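Local coordinates for protein basic helix-loop-helix, putative, expressed (Oryza sativa subsp. japonica, PDB 5LW0) that binds ADP-ribose through its macrodomain, one part of a longer plant protein probably involved in ADP-ribosylation signalling and DNA interstrand crosslink repair, at residues A126-W131 with G138-A143. Sequence-based numbering, arbitrary orientation.
With AR6 ([(2R,3S,4R,5R)-5-(6-aminopurin-9-yl)-3,4-dihydroxy-oxolan-2-yl]methyl [hydroxy-[[(2R,3S,4R,5S)-3,4,5-trihydroxyoxolan-2-yl]methoxy]phosphoryl] hydrogen phosphate), chain C.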
loop_
_atom_site.group_PDB
_atom_site.type_symbol
_atom_site.label_atom_id
_atom_site.label_comp_id
_atom_site.label_asym_id
_atom_site.label_seq_id
_atom_site.Cartn_x
_atom_site.Cartn_y
_atom_site.Cartn_z
ATOM N N ALA A 126 -1.118 1.627 3.561
ATOM C CA ALA A 126 -1.733 1.813 2.229
ATOM C C ALA A 126 -2.860 0.846 1.990
ATOM O O ALA A 126 -2.820 -0.305 2.460
ATOM C CB ALA A 126 -0.685 1.624 1.176
ATOM N N ASN A 127 -3.838 1.290 1.226
ATOM C CA ASN A 127 -4.973 0.498 0.830
ATOM C C ASN A 127 -5.036 0.340 -0.677
ATOM O O ASN A 127 -4.786 1.278 -1.410
ATOM C CB ASN A 127 -6.202 1.177 1.338
ATOM C CG ASN A 127 -7.463 0.453 0.932
ATOM O OD1 ASN A 127 -7.483 -0.779 0.903
ATOM N ND2 ASN A 127 -8.524 1.214 0.642
ATOM N N ALA A 128 -5.324 -0.874 -1.173
ATOM C CA ALA A 128 -5.559 -1.071 -2.552
ATOM C C ALA A 128 -7.043 -0.809 -2.812
ATOM O O ALA A 128 -7.886 -1.670 -2.657
ATOM C CB ALA A 128 -5.140 -2.467 -2.979
ATOM N N ALA A 129 -7.304 0.404 -3.221
ATOM C CA ALA A 129 -8.658 0.934 -3.255
ATOM C C ALA A 129 -9.337 0.600 -4.533
ATOM O O ALA A 129 -8.727 0.143 -5.504
ATOM C CB ALA A 129 -8.584 2.467 -3.063
ATOM N N ASN A 130 -10.654 0.915 -4.599
ATOM C CA ASN A 130 -11.352 1.025 -5.889
ATOM C C ASN A 130 -11.597 2.507 -6.271
ATOM O O ASN A 130 -11.413 3.402 -5.447
ATOM C CB ASN A 130 -12.675 0.229 -5.843
ATOM C CG ASN A 130 -13.590 0.707 -4.756
ATOM O OD1 ASN A 130 -14.066 1.839 -4.798
ATOM N ND2 ASN A 130 -13.780 -0.116 -3.720
ATOM N N TRP A 131 -11.981 2.747 -7.508
ATOM C CA TRP A 131 -11.939 4.114 -8.028
ATOM C C TRP A 131 -12.938 5.027 -7.350
ATOM O O TRP A 131 -12.783 6.231 -7.347
ATOM C CB TRP A 131 -12.073 4.139 -9.548
ATOM C CG TRP A 131 -13.471 3.879 -10.121
ATOM C CD1 TRP A 131 -13.964 2.703 -10.573
ATOM C CD2 TRP A 131 -14.477 4.877 -10.425
ATOM N NE1 TRP A 131 -15.221 2.902 -11.123
ATOM C CE2 TRP A 131 -15.533 4.226 -11.062
ATOM C CE3 TRP A 131 -14.539 6.264 -10.271
ATOM C CZ2 TRP A 131 -16.704 4.894 -11.445
ATOM C CZ3 TRP A 131 -15.692 6.928 -10.656
ATOM C CH2 TRP A 131 -16.768 6.231 -11.209
ATOM N N GLY A 138 -14.253 -7.080 -0.955
ATOM C CA GLY A 138 -13.182 -8.006 -0.667
ATOM C C GLY A 138 -11.779 -7.375 -0.722
ATOM O O GLY A 138 -11.615 -6.128 -0.762
ATOM N N GLY A 139 -10.794 -8.239 -0.633
ATOM C CA GLY A 139 -9.411 -7.838 -0.558
ATOM C C GLY A 139 -9.053 -6.951 0.611
ATOM O O GLY A 139 -9.752 -6.836 1.669
ATOM N N VAL A 140 -7.939 -6.266 0.448
ATOM C CA VAL A 140 -7.445 -5.476 1.524
ATOM C C VAL A 140 -8.322 -4.280 1.783
ATOM O O VAL A 140 -8.474 -3.842 2.923
ATOM C CB VAL A 140 -5.970 -5.074 1.281
ATOM C CG1 VAL A 140 -5.867 -4.015 0.233
ATOM C CG2 VAL A 140 -5.367 -4.578 2.568
ATOM N N ASN A 141 -8.996 -3.768 0.742
ATOM C CA ASN A 141 -9.924 -2.639 0.927
ATOM C C ASN A 141 -11.043 -2.976 1.924
ATOM O O ASN A 141 -11.307 -2.231 2.860
ATOM C CB ASN A 141 -10.502 -2.256 -0.410
ATOM C CG ASN A 141 -11.417 -1.065 -0.325
ATOM O OD1 ASN A 141 -10.997 0.050 -0.253
ATOM N ND2 ASN A 141 -12.749 -1.337 -0.351
ATOM N N ALA A 142 -11.608 -4.183 1.781
ATOM C CA ALA A 142 -12.631 -4.611 2.756
ATOM C C ALA A 142 -12.106 -4.709 4.150
ATOM O O ALA A 142 -12.743 -4.269 5.098
ATOM C CB ALA A 142 -13.223 -5.932 2.312
ATOM N N ALA A 143 -10.908 -5.274 4.277
ATOM C CA ALA A 143 -10.307 -5.456 5.573
ATOM C C ALA A 143 -10.027 -4.145 6.276
ATOM O O ALA A 143 -10.248 -4.027 7.456
ATOM C CB ALA A 143 -9.014 -6.271 5.421
HETATM N N1 AR6 C . -3.375 -7.738 5.004
HETATM C C2 AR6 C . -2.332 -7.746 4.148
HETATM N N3 AR6 C . -2.428 -8.039 2.866
HETATM C C4 AR6 C . -3.641 -8.363 2.318
HETATM C C5 AR6 C . -4.821 -8.354 3.127
HETATM C C6 AR6 C . -4.645 -8.011 4.548
HETATM N N6 AR6 C . -5.650 -7.955 5.388
HETATM N N7 AR6 C . -5.902 -8.713 2.287
HETATM C C8 AR6 C . -5.386 -8.864 1.046
HETATM N N9 AR6 C . -4.021 -8.646 1.050
HETATM P PA AR6 C . -6.336 -6.747 -3.415
HETATM P PB AR6 C . -5.952 -5.251 -5.963
HETATM C "C1'" AR6 C . -3.105 -8.600 -0.069
HETATM O O1A AR6 C . -7.167 -7.770 -4.216
HETATM O O1B AR6 C . -5.496 -6.472 -6.723
HETATM C C1D AR6 C . -10.388 -4.408 -3.659
HETATM O O1D AR6 C . -11.407 -5.077 -2.948
HETATM C "C2'" AR6 C . -3.325 -9.583 -1.213
HETATM O "O2'" AR6 C . -2.902 -10.942 -0.885
HETATM O O2A AR6 C . -6.847 -6.236 -2.122
HETATM O O2B AR6 C . -5.256 -3.939 -6.169
HETATM C C2D AR6 C . -10.919 -3.021 -4.129
HETATM O O2D AR6 C . -12.372 -2.879 -3.856
HETATM C "C3'" AR6 C . -2.557 -8.906 -2.322
HETATM O "O3'" AR6 C . -1.144 -9.242 -2.287
HETATM O O3A AR6 C . -5.978 -5.468 -4.358
HETATM C C3D AR6 C . -10.607 -2.957 -5.598
HETATM O O3D AR6 C . -11.882 -3.118 -6.283
HETATM C "C4'" AR6 C . -2.741 -7.405 -2.026
HETATM O "O4'" AR6 C . -3.275 -7.310 -0.725
HETATM C C4D AR6 C . -9.672 -4.161 -5.871
HETATM O O4D AR6 C . -9.888 -5.141 -4.828
HETATM C "C5'" AR6 C . -3.666 -6.702 -2.987
HETATM O "O5'" AR6 C . -4.871 -7.458 -3.215
HETATM C C5D AR6 C . -8.181 -3.845 -5.828
HETATM O O5D AR6 C . -7.516 -5.035 -6.307
HETATM O O HOH W 1 -8.549 -4.276 -2.131
HETATM O O HOH W 2 -11.872 1.976 -1.994
#
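Asn-127 and Asn-141 both hold CG anti to the backbone N (chi1 178° and -177°), and these extended side chains bring two amides together, nearly coplanar, between strand 124-128 and helix 139-148. Asn-127 ND2 gives an almost straight hydrogen bond to Asn-141 OD1 (2.9 Å), which lies in the amide plane of the donor; a second bond from the same nitrogen, to His-190 ND1, ties the pair to the neighbouring strand 187-192. Water 2 also donates to Asn-141 OD1 and accepts from Asn-130 N, while Asn-141 ND2 bonds to the carbonyls of Lys-134 and Gly-136, fixing the amide's rotation. A leucine in place of Asn-127 would probably leave Asn-141 OD1 without this donor and His-190 ND1 without this partner. Beside the amides, Val-140 CG1 packs on Ala-128 CB at 3.6 Å. Val-140 N donates to the ADP-ribose phosphate oxygen O2A (2.8 Å), and water 1 links that oxygen to Ala-128 O and Asn-141 N. Gly-139, whose phi is positive, brings its CA to 3.4 Å from AR6 O2A. Farther along, Asn-130 ND2 donates to both Lys-134 O and the distal-ribose hydroxyl O2D of the ligand (3.1 Å from ND2). Residues 126-131, the glycine-rich loop and residues 138-143 thus form the diphosphate and distal-ribose part of the ADP-ribose pocket characteristic of macrodomains.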